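Local coordinates for protein origin of replication complex subunit 1B (Arabidopsis thaliana, PDB 5HH7) that serves as a subunit of the plant origin recognition complex, binding replication origins and reading the histone H3 tail through its BAH-PHD cassette, the part described here, at residues W132-D137 against I150-Y155; V32-R37 against A181-E186; E173-N178 against C213-D218. All coordinates share one frame; numbering follows the deposited sequence. Where two conformers were deposited one is given.

All three contacts lie on or beside one curled, mixed sheet of the BAH domain, away from the zinc sites and the annotated histone-binding regions. Contact 1 pairs two strands of a hairpin; its centre lies about 8 Å from that of contact 2 and about 12 Å from that of contact 3. Strand 175-184 serves both of the others, its end in contact 2 and its start in contact 3, whose centres are about 19 Å apart. W132 packs on R36 and W154 on A181 of contact 2. Toward contact 3, R153 NE and T177 O, 2.8 Å apart, are probably hydrogen-bonded, as are W154 O and T177 OG1.

Contact 1: W132-D137 against I150-Y155; sequences WAARID and IRARWY
The indole of W154 lies between two neighbours: CE3 of W132 sits 3.6 Å above one face, off toward the rim, while the methyl of A152 covers the opposite face, also off-centre. At the indole's edge, in its plane, is A133 O. The two tryptophans meet obliquely, six-membered rings 4.6 Å between centroids and planes at 48°, and CB of W132 comes to 3.5 Å from W154 CZ3. The Y155 ring turns its edge to the backbone of A133 and A134, and its OH stands over one face of the R135 guanidinium, the two planes 80° apart. That OH makes no hydrogen bond with R135; both groups are instead tied to D31, R135 by a salt bridge and Y155 by a hydrogen bond. At the other end D137 runs beside R151, its CG anti to the backbone N (chi1 -173°); in the conformer given, R151 NH1 lies 3.0 Å from D137 OD2 in a salt bridge. The arginine has a second conformer, so the bridge may not be constant. The oxygen lies close to the guanidinium plane, but NH1 comes from above the carboxylate. Between these ends the backbones are antiparallel: R135 and R153 form a hydrogen-bonded pair, with R135 N to R153 O and R153 N to R135 O both 2.9 Å, flanked by Y155 N to A133 O and D137 N to R151 O. A water accepts from A133 N and donates to Y155 O. A134 and A152 touch through their methyls (CB to CB 3.7 Å) on the W154 side, whereas R135 and R153 project from the other. This is an antiparallel beta hairpin, strands 132-142 and 148-156, within the curled sheet of the BAH domain.

Contact 2: V32-R37 against A181-E186; sequences VYVKRR and ADIEME
R37, three residues past the end of strand 31-34, holds both E184 and E186, although the segments share no backbone pairing and the touching parts, 34-37 and 181-186, run at nearly a right angle. R37 NE donates to E184 OE2 at 2.9 Å, meeting the oxygen on its syn side but tilted from the carboxylate plane. Across the terminal nitrogens lies the carboxylate of E186: R37 NH2 to E186 OE1 is 2.8 Å, though bent and weak, and NH1 to OE2 is longer and also weak. Both glutamates are at the edge of the guanidinium, yet their own planes stand steeply to it, 79° for E184 and 88° for E186. A bend in the arginine at chi2 (-61°) folds the chain back toward E184. Deeper in, I183 sends two branches to different partners: CG2 makes an apolar contact with V34 CG1 at 4.1 Å, and CD1 lies against the guanidinium of R36, 3.6 Å from R36 NE. R36 also makes a cation-pi contact with W132, and I183 packs on W154. The I183 methyl thus leaves R36 NE buried with no polar partner in the model, while the outer part is a three-residue salt-bridge network; the bonds to E186 are weak and R37 is poorly ordered, so the E186 end probably grips loosely while E184 holds the firmer bond.

Contact 3: E173-N178 against C213-D218; sequences ELYLTN and CEYEYD
Two strands run side by side in the same direction here, 175-177 along 215-218, as one of the parallel pairings in the otherwise largely antiparallel sheet of the BAH domain. L176 sits at its centre: its N donates to Y215 O at 3.0 Å, and its O receives Y217 N at 2.8 Å, the two bonds on either side of E216 that define a parallel bridge. The strand axes are splayed by 45°. On one side of the strands Y175 and Y217 meet through their CB atoms (3.7 Å), their rings oblique at 37°, and F224 lies against both rings. Before the strands draw together, SG of C213 lies 4.0 Å from L176 CB, and a water donates to L174 O while accepting from E214 N. At the far end the amide of N178 is held between two acids. Its ND2 gives one N-H to D218 OD2 at 2.9 Å, arriving on the anti side of that carboxylate, and the other to E216 OE2 at 3.2 Å, from above the carboxylate plane; both oxygens lie in the amide plane. E216 CG, anti to the backbone N (chi1 170°), swings its carboxylate out across to N178. E216 is also salt-bridged to R153, which makes a weak bond to N178 OD1. With both N-H groups used and the oxygen approached by R153, the amide's flip is fixed, and the arginine probably offsets some of the negative charge gathered there.

Contact 1: W132-D137 against I150-Y155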
loop_
_atom_site.group_PDB
_atom_site.type_symbol
_atom_site.label_atom_id
_atom_site.label_comp_id
_atom_site.label_asym_id
_atom_site.label_seq_id
_atom_site.Cartn_x
_atom_site.Cartn_y
_atom_site.Cartn_z
ATOM N N TRP A 132 8.403 -4.248 -1.773
ATOM C CA TRP A 132 7.511 -4.737 -2.815
ATOM C C TRP A 132 6.094 -4.920 -2.290
ATOM O O TRP A 132 5.870 -5.007 -1.081
ATOM C CB TRP A 132 7.997 -6.087 -3.351
ATOM C CG TRP A 132 9.408 -6.115 -3.852
ATOM C CD1 TRP A 132 10.544 -6.008 -3.105
ATOM C CD2 TRP A 132 9.836 -6.304 -5.207
ATOM N NE1 TRP A 132 11.652 -6.099 -3.913
ATOM C CE2 TRP A 132 11.245 -6.280 -5.207
ATOM C CE3 TRP A 132 9.163 -6.483 -6.422
ATOM C CZ2 TRP A 132 11.996 -6.431 -6.372
ATOM C CZ3 TRP A 132 9.912 -6.631 -7.581
ATOM C CH2 TRP A 132 11.312 -6.601 -7.547
ATOM N N ALA A 133 5.147 -4.990 -3.216
ATOM C CA ALA A 133 3.780 -5.388 -2.907
ATOM C C ALA A 133 3.357 -6.420 -3.941
ATOM O O ALA A 133 3.721 -6.315 -5.115
ATOM C CB ALA A 133 2.850 -4.189 -2.938
ATOM N N ALA A 134 2.602 -7.422 -3.506
ATOM C CA ALA A 134 2.181 -8.491 -4.401
ATOM C C ALA A 134 0.793 -8.996 -4.060
ATOM O O ALA A 134 0.340 -8.887 -2.920
ATOM C CB ALA A 134 3.174 -9.646 -4.349
ATOM N N ARG A 135 0.122 -9.547 -5.063
ATOM C CA ARG A 135 -1.097 -10.301 -4.839
ATOM C C ARG A 135 -0.731 -11.778 -4.781
ATOM O O ARG A 135 0.084 -12.257 -5.573
ATOM C CB ARG A 135 -2.110 -10.042 -5.956
ATOM C CG ARG A 135 -3.296 -10.998 -5.952
ATOM C CD ARG A 135 -4.513 -10.358 -6.593
ATOM N NE ARG A 135 -5.085 -9.325 -5.735
ATOM C CZ ARG A 135 -5.992 -8.440 -6.134
ATOM N NH1 ARG A 135 -6.428 -8.453 -7.390
ATOM N NH2 ARG A 135 -6.458 -7.536 -5.281
ATOM N N ILE A 136 -1.318 -12.498 -3.834
ATOM C CA ILE A 136 -1.017 -13.913 -3.692
ATOM C C ILE A 136 -1.745 -14.735 -4.751
ATOM O O ILE A 136 -2.974 -14.835 -4.746
ATOM C CB ILE A 136 -1.357 -14.427 -2.288
ATOM C CG1 ILE A 136 -0.530 -13.673 -1.240
ATOM C CG2 ILE A 136 -1.089 -15.917 -2.204
ATOM C CD1 ILE A 136 -0.752 -14.149 0.186
ATOM N N ASP A 137 -0.971 -15.317 -5.659
ATOM C CA ASP A 137 -1.520 -16.103 -6.757
ATOM C C ASP A 137 -1.705 -17.555 -6.334
ATOM O O ASP A 137 -2.746 -18.162 -6.592
ATOM C CB ASP A 137 -0.594 -16.015 -7.972
ATOM C CG ASP A 137 -1.181 -16.665 -9.205
ATOM O OD1 ASP A 137 -2.118 -16.086 -9.793
ATOM O OD2 ASP A 137 -0.697 -17.749 -9.592
ATOM N N ILE A 150 4.731 -18.740 -1.641
ATOM C CA ILE A 150 3.638 -18.222 -2.452
ATOM C C ILE A 150 4.131 -17.961 -3.865
ATOM O O ILE A 150 5.332 -17.801 -4.094
ATOM C CB ILE A 150 3.079 -16.876 -1.914
ATOM C CG1 ILE A 150 4.169 -15.798 -1.926
ATOM C CG2 ILE A 150 2.472 -17.042 -0.527
ATOM C CD1 ILE A 150 3.650 -14.381 -1.739
ATOM N N ARG A 151 3.212 -17.947 -4.823
ATOM C CA ARG A 151 3.503 -17.376 -6.127
ATOM C C ARG A 151 3.012 -15.938 -6.086
ATOM O O ARG A 151 1.808 -15.693 -5.995
ATOM C CB ARG A 151 2.805 -18.148 -7.248
ATOM C CG ARG A 151 3.165 -17.645 -8.643
ATOM C CD ARG A 151 2.631 -18.554 -9.737
ATOM N NE ARG A 151 3.166 -18.194 -11.050
ATOM C CZ ARG A 151 2.423 -17.830 -12.090
ATOM N NH1 ARG A 151 1.103 -17.782 -11.980
ATOM N NH2 ARG A 151 3.000 -17.522 -13.244
ATOM N N ALA A 152 3.942 -14.993 -6.127
ATOM C CA ALA A 152 3.601 -13.584 -6.026
ATOM C C ALA A 152 3.360 -12.975 -7.399
ATOM O O ALA A 152 4.128 -13.210 -8.324
ATOM C CB ALA A 152 4.709 -12.828 -5.309
ATOM N N ARG A 153 2.286 -12.200 -7.521
ATOM C CA ARG A 153 2.061 -11.389 -8.710
ATOM C C ARG A 153 2.333 -9.945 -8.320
ATOM O O ARG A 153 1.579 -9.349 -7.549
ATOM C CB ARG A 153 0.630 -11.542 -9.228
ATOM C CG ARG A 153 0.390 -10.842 -10.565
ATOM C CD ARG A 153 -1.047 -10.997 -11.054
ATOM N NE ARG A 153 -1.267 -10.270 -12.304
ATOM C CZ ARG A 153 -2.435 -10.204 -12.937
ATOM N NH1 ARG A 153 -3.500 -10.824 -12.442
ATOM N NH2 ARG A 153 -2.538 -9.518 -14.070
ATOM N N TRP A 154 3.421 -9.391 -8.847
ATOM C CA TRP A 154 3.936 -8.112 -8.368
ATOM C C TRP A 154 3.083 -6.908 -8.746
ATOM O O TRP A 154 2.626 -6.785 -9.883
ATOM C CB TRP A 154 5.363 -7.883 -8.880
ATOM C CG TRP A 154 6.352 -8.918 -8.437
ATOM C CD1 TRP A 154 7.051 -9.776 -9.236
ATOM C CD2 TRP A 154 6.754 -9.204 -7.092
ATOM N NE1 TRP A 154 7.866 -10.578 -8.472
ATOM C CE2 TRP A 154 7.705 -10.246 -7.152
ATOM C CE3 TRP A 154 6.407 -8.682 -5.843
ATOM C CZ2 TRP A 154 8.306 -10.778 -6.011
ATOM C CZ3 TRP A 154 7.006 -9.212 -4.711
ATOM C CH2 TRP A 154 7.946 -10.246 -4.805
ATOM N N TYR A 155 2.883 -6.016 -7.782
ATOM C CA TYR A 155 2.406 -4.680 -8.085
ATOM C C TYR A 155 3.621 -3.851 -8.482
ATOM O O TYR A 155 4.768 -4.245 -8.234
ATOM C CB TYR A 155 1.705 -4.045 -6.879
ATOM C CG TYR A 155 0.326 -4.606 -6.586
ATOM C CD1 TYR A 155 -0.785 -4.181 -7.309
ATOM C CD2 TYR A 155 0.132 -5.547 -5.580
ATOM C CE1 TYR A 155 -2.048 -4.682 -7.049
ATOM C CE2 TYR A 155 -1.134 -6.058 -5.311
ATOM C CZ TYR A 155 -2.220 -5.618 -6.050
ATOM O OH TYR A 155 -3.481 -6.110 -5.796
HETATM O O HOH W 1 5.982 -3.865 -5.739
#

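Contact 2: V32-R37 against A181-E186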
loop_
_atom_site.group_PDB
_atom_site.type_symbol
_atom_site.label_atom_id
_atom_site.label_comp_id
_atom_site.label_asym_id
_atom_site.label_seq_id
_atom_site.Cartn_x
_atom_site.Cartn_y
_atom_site.Cartn_z
ATOM N N VAL A 32 -0.144 -8.274 -0.139
ATOM C CA VAL A 32 0.850 -8.230 0.931
ATOM C C VAL A 32 2.067 -7.379 0.578
ATOM O O VAL A 32 2.434 -7.257 -0.593
ATOM C CB VAL A 32 1.362 -9.651 1.291
ATOM C CG1 VAL A 32 0.299 -10.450 2.041
ATOM C CG2 VAL A 32 1.814 -10.392 0.040
ATOM N N TYR A 33 2.684 -6.792 1.602
ATOM C CA TYR A 33 4.005 -6.194 1.463
ATOM C C TYR A 33 5.029 -7.316 1.481
ATOM O O TYR A 33 4.894 -8.273 2.251
ATOM C CB TYR A 33 4.318 -5.259 2.631
ATOM C CG TYR A 33 3.522 -3.976 2.712
ATOM C CD1 TYR A 33 3.711 -2.952 1.791
ATOM C CD2 TYR A 33 2.621 -3.763 3.747
ATOM C CE1 TYR A 33 2.998 -1.762 1.883
ATOM C CE2 TYR A 33 1.907 -2.583 3.850
ATOM C CZ TYR A 33 2.102 -1.585 2.919
ATOM O OH TYR A 33 1.391 -0.415 3.030
ATOM N N VAL A 34 6.059 -7.197 0.647
ATOM C CA VAL A 34 7.103 -8.215 0.585
ATOM C C VAL A 34 8.511 -7.625 0.660
ATOM O O VAL A 34 8.821 -6.621 0.011
ATOM C CB VAL A 34 6.987 -9.088 -0.687
ATOM C CG1 VAL A 34 8.099 -10.133 -0.729
ATOM C CG2 VAL A 34 5.620 -9.762 -0.752
ATOM N N LYS A 35 9.353 -8.258 1.470
ATOM C CA LYS A 35 10.773 -7.950 1.510
ATOM C C LYS A 35 11.535 -9.139 0.941
ATOM O O LYS A 35 11.705 -10.154 1.618
ATOM C CB LYS A 35 11.214 -7.689 2.951
ATOM C CG LYS A 35 12.723 -7.593 3.157
ATOM C CD LYS A 35 13.291 -6.355 2.512
ATOM C CE LYS A 35 14.262 -5.617 3.427
ATOM N NZ LYS A 35 15.577 -6.305 3.613
ATOM N N ARG A 36 11.987 -9.017 -0.301
ATOM C CA ARG A 36 12.658 -10.124 -0.974
ATOM C C ARG A 36 14.049 -10.391 -0.394
ATOM O O ARG A 36 14.687 -9.493 0.157
ATOM C CB ARG A 36 12.738 -9.871 -2.481
ATOM C CG ARG A 36 11.378 -9.707 -3.154
ATOM C CD ARG A 36 11.498 -9.637 -4.673
ATOM N NE ARG A 36 11.977 -10.889 -5.256
ATOM C CZ ARG A 36 12.019 -11.138 -6.562
ATOM N NH1 ARG A 36 11.604 -10.223 -7.430
ATOM N NH2 ARG A 36 12.473 -12.305 -7.003
ATOM N N ARG A 37 14.502 -11.636 -0.522
ATOM C CA ARG A 37 15.795 -12.060 0.013
ATOM C C ARG A 37 16.941 -11.196 -0.498
ATOM O O ARG A 37 17.885 -10.893 0.233
ATOM C CB ARG A 37 16.077 -13.518 -0.356
ATOM C CG ARG A 37 15.167 -14.528 0.304
ATOM C CD ARG A 37 15.292 -14.472 1.812
ATOM N NE ARG A 37 14.764 -15.680 2.435
ATOM C CZ ARG A 37 14.552 -15.817 3.738
ATOM N NH1 ARG A 37 14.810 -14.815 4.566
ATOM N NH2 ARG A 37 14.072 -16.959 4.211
ATOM N N ALA A 181 6.633 -14.424 -9.394
ATOM C CA ALA A 181 7.821 -15.033 -8.803
ATOM C C ALA A 181 7.476 -15.940 -7.629
ATOM O O ALA A 181 6.496 -15.707 -6.915
ATOM C CB ALA A 181 8.805 -13.960 -8.362
ATOM N N ASP A 182 8.289 -16.973 -7.438
ATOM C CA ASP A 182 8.186 -17.823 -6.260
ATOM C C ASP A 182 8.904 -17.152 -5.101
ATOM O O ASP A 182 10.086 -16.823 -5.195
ATOM C CB ASP A 182 8.785 -19.204 -6.524
ATOM C CG ASP A 182 8.028 -19.975 -7.590
ATOM O OD1 ASP A 182 6.950 -19.509 -8.017
ATOM O OD2 ASP A 182 8.507 -21.057 -7.991
ATOM N N ILE A 183 8.176 -16.951 -4.009
ATOM C CA ILE A 183 8.678 -16.228 -2.852
ATOM C C ILE A 183 8.338 -17.000 -1.583
ATOM O O ILE A 183 7.208 -17.448 -1.412
ATOM C CB ILE A 183 8.031 -14.828 -2.766
ATOM C CG1 ILE A 183 8.439 -13.963 -3.962
ATOM C CG2 ILE A 183 8.400 -14.139 -1.462
ATOM C CD1 ILE A 183 9.858 -13.435 -3.887
ATOM N N GLU A 184 9.315 -17.170 -0.699
ATOM C CA GLU A 184 9.064 -17.828 0.577
ATOM C C GLU A 184 8.112 -16.979 1.413
ATOM O O GLU A 184 8.228 -15.753 1.435
ATOM C CB GLU A 184 10.374 -18.051 1.332
ATOM C CG GLU A 184 11.303 -19.056 0.675
ATOM C CD GLU A 184 12.760 -18.816 1.022
ATOM O OE1 GLU A 184 13.449 -19.785 1.406
ATOM O OE2 GLU A 184 13.218 -17.660 0.900
ATOM N N MET A 185 7.172 -17.627 2.096
ATOM C CA MET A 185 6.203 -16.909 2.924
ATOM C C MET A 185 6.888 -16.138 4.047
ATOM O O MET A 185 6.340 -15.169 4.572
ATOM C CB MET A 185 5.153 -17.864 3.500
ATOM C CG MET A 185 4.162 -18.394 2.473
ATOM S SD MET A 185 2.692 -19.108 3.238
ATOM C CE MET A 185 1.853 -17.631 3.803
ATOM N N GLU A 186 8.092 -16.575 4.403
ATOM C CA GLU A 186 8.912 -15.883 5.389
ATOM C C GLU A 186 9.240 -14.456 4.943
ATOM O O GLU A 186 9.519 -13.585 5.768
ATOM C CB GLU A 186 10.203 -16.670 5.627
ATOM C CG GLU A 186 11.094 -16.113 6.723
ATOM C CD GLU A 186 12.449 -16.792 6.769
ATOM O OE1 GLU A 186 12.557 -17.943 6.293
ATOM O OE2 GLU A 186 13.409 -16.170 7.270
#

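Contact 3: E173-N178 against C213-D218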
loop_
_atom_site.group_PDB
_atom_site.type_symbol
_atom_site.label_atom_id
_atom_site.label_comp_id
_atom_site.label_asym_id
_atom_site.label_seq_id
_atom_site.Cartn_x
_atom_site.Cartn_y
_atom_site.Cartn_z
ATOM N N GLU A 173 -1.637 5.011 -5.923
ATOM C CA GLU A 173 -2.003 4.118 -7.022
ATOM C C GLU A 173 -0.909 3.114 -7.383
ATOM O O GLU A 173 0.266 3.464 -7.470
ATOM C CB GLU A 173 -2.424 4.910 -8.267
ATOM C CG GLU A 173 -2.928 4.023 -9.407
ATOM C CD GLU A 173 -3.552 4.809 -10.543
ATOM O OE1 GLU A 173 -3.418 6.052 -10.557
ATOM O OE2 GLU A 173 -4.192 4.182 -11.417
ATOM N N LEU A 174 -1.316 1.861 -7.583
ATOM C CA LEU A 174 -0.419 0.799 -8.021
ATOM C C LEU A 174 -0.951 0.194 -9.312
ATOM O O LEU A 174 -2.150 0.268 -9.589
ATOM C CB LEU A 174 -0.353 -0.306 -6.965
ATOM C CG LEU A 174 0.050 0.107 -5.549
ATOM C CD1 LEU A 174 -0.098 -1.066 -4.591
ATOM C CD2 LEU A 174 1.479 0.646 -5.542
ATOM N N TYR A 175 -0.060 -0.414 -10.089
ATOM C CA TYR A 175 -0.454 -1.237 -11.227
ATOM C C TYR A 175 -0.165 -2.691 -10.892
ATOM O O TYR A 175 0.855 -2.991 -10.273
ATOM C CB TYR A 175 0.353 -0.866 -12.467
ATOM C CG TYR A 175 0.203 0.565 -12.914
ATOM C CD1 TYR A 175 -1.048 1.167 -12.980
ATOM C CD2 TYR A 175 1.314 1.316 -13.276
ATOM C CE1 TYR A 175 -1.186 2.484 -13.395
ATOM C CE2 TYR A 175 1.187 2.629 -13.690
ATOM C CZ TYR A 175 -0.064 3.208 -13.749
ATOM O OH TYR A 175 -0.185 4.515 -14.165
ATOM N N LEU A 176 -1.055 -3.592 -11.299
ATOM C CA LEU A 176 -0.807 -5.020 -11.135
ATOM C C LEU A 176 -0.125 -5.570 -12.382
ATOM O O LEU A 176 -0.718 -5.611 -13.456
ATOM C CB LEU A 176 -2.113 -5.772 -10.873
ATOM C CG LEU A 176 -1.937 -7.260 -10.549
ATOM C CD1 LEU A 176 -0.964 -7.435 -9.393
ATOM C CD2 LEU A 176 -3.280 -7.908 -10.228
ATOM N N THR A 177 1.129 -5.987 -12.250
ATOM C CA THR A 177 1.878 -6.437 -13.416
ATOM C C THR A 177 1.548 -7.876 -13.773
ATOM O O THR A 177 0.811 -8.560 -13.055
ATOM C CB THR A 177 3.395 -6.345 -13.185
ATOM O OG1 THR A 177 3.807 -7.398 -12.302
ATOM C CG2 THR A 177 3.762 -5.002 -12.585
ATOM N N ASN A 178 2.103 -8.329 -14.892
ATOM C CA ASN A 178 2.062 -9.733 -15.257
ATOM C C ASN A 178 3.403 -10.398 -14.967
ATOM O O ASN A 178 3.773 -11.381 -15.608
ATOM C CB ASN A 178 1.673 -9.892 -16.726
ATOM C CG ASN A 178 0.268 -9.392 -17.008
ATOM O OD1 ASN A 178 -0.636 -9.557 -16.186
ATOM N ND2 ASN A 178 0.078 -8.771 -18.169
ATOM N N CYS A 213 -5.825 0.244 -7.147
ATOM C CA CYS A 213 -5.389 -0.409 -8.378
ATOM C C CYS A 213 -6.548 -0.584 -9.341
ATOM O O CYS A 213 -7.506 -1.303 -9.051
ATOM C CB CYS A 213 -4.741 -1.765 -8.109
ATOM S SG CYS A 213 -4.090 -2.549 -9.611
ATOM N N GLU A 214 -6.452 0.083 -10.486
ATOM C CA GLU A 214 -7.461 -0.028 -11.527
ATOM C C GLU A 214 -6.962 -0.869 -12.697
ATOM O O GLU A 214 -7.748 -1.545 -13.361
ATOM C CB GLU A 214 -7.862 1.363 -12.026
ATOM C CG GLU A 214 -8.899 1.348 -13.149
ATOM C CD GLU A 214 -9.557 2.700 -13.357
ATOM O OE1 GLU A 214 -9.044 3.702 -12.818
ATOM O OE2 GLU A 214 -10.597 2.757 -14.052
ATOM N N TYR A 215 -5.655 -0.829 -12.944
ATOM C CA TYR A 215 -5.105 -1.420 -14.163
ATOM C C TYR A 215 -4.113 -2.547 -13.955
ATOM O O TYR A 215 -3.315 -2.546 -13.014
ATOM C CB TYR A 215 -4.420 -0.356 -15.026
ATOM C CG TYR A 215 -5.325 0.775 -15.429
ATOM C CD1 TYR A 215 -6.177 0.656 -16.522
ATOM C CD2 TYR A 215 -5.335 1.963 -14.711
ATOM C CE1 TYR A 215 -7.008 1.697 -16.890
ATOM C CE2 TYR A 215 -6.159 3.004 -15.068
ATOM C CZ TYR A 215 -6.991 2.870 -16.157
ATOM O OH TYR A 215 -7.813 3.915 -16.508
ATOM N N GLU A 216 -4.174 -3.496 -14.879
ATOM C CA GLU A 216 -3.115 -4.459 -15.084
ATOM C C GLU A 216 -2.112 -3.828 -16.040
ATOM O O GLU A 216 -2.492 -3.278 -17.074
ATOM C CB GLU A 216 -3.693 -5.731 -15.700
ATOM C CG GLU A 216 -2.666 -6.726 -16.192
ATOM C CD GLU A 216 -3.308 -7.864 -16.960
ATOM O OE1 GLU A 216 -4.140 -8.586 -16.367
ATOM O OE2 GLU A 216 -2.994 -8.022 -18.159
ATOM N N TYR A 217 -0.833 -3.894 -15.690
ATOM C CA TYR A 217 0.216 -3.338 -16.537
ATOM C C TYR A 217 1.106 -4.449 -17.065
ATOM O O TYR A 217 1.787 -5.116 -16.291
ATOM C CB TYR A 217 1.059 -2.336 -15.747
ATOM C CG TYR A 217 2.239 -1.753 -16.511
ATOM C CD1 TYR A 217 2.041 -0.960 -17.634
ATOM C CD2 TYR A 217 3.547 -1.980 -16.091
ATOM C CE1 TYR A 217 3.114 -0.411 -18.327
ATOM C CE2 TYR A 217 4.630 -1.437 -16.782
ATOM C CZ TYR A 217 4.405 -0.654 -17.897
ATOM O OH TYR A 217 5.474 -0.107 -18.581
ATOM N N ASP A 218 1.096 -4.663 -18.375
ATOM C CA ASP A 218 2.018 -5.630 -18.953
ATOM C C ASP A 218 3.349 -4.949 -19.199
ATOM O O ASP A 218 3.456 -4.062 -20.044
ATOM C CB ASP A 218 1.486 -6.233 -20.251
ATOM C CG ASP A 218 2.311 -7.426 -20.705
ATOM O OD1 ASP A 218 3.330 -7.223 -21.401
ATOM O OD2 ASP A 218 1.952 -8.566 -20.345
HETATM O O HOH W 2 -4.051 1.436 -11.236
#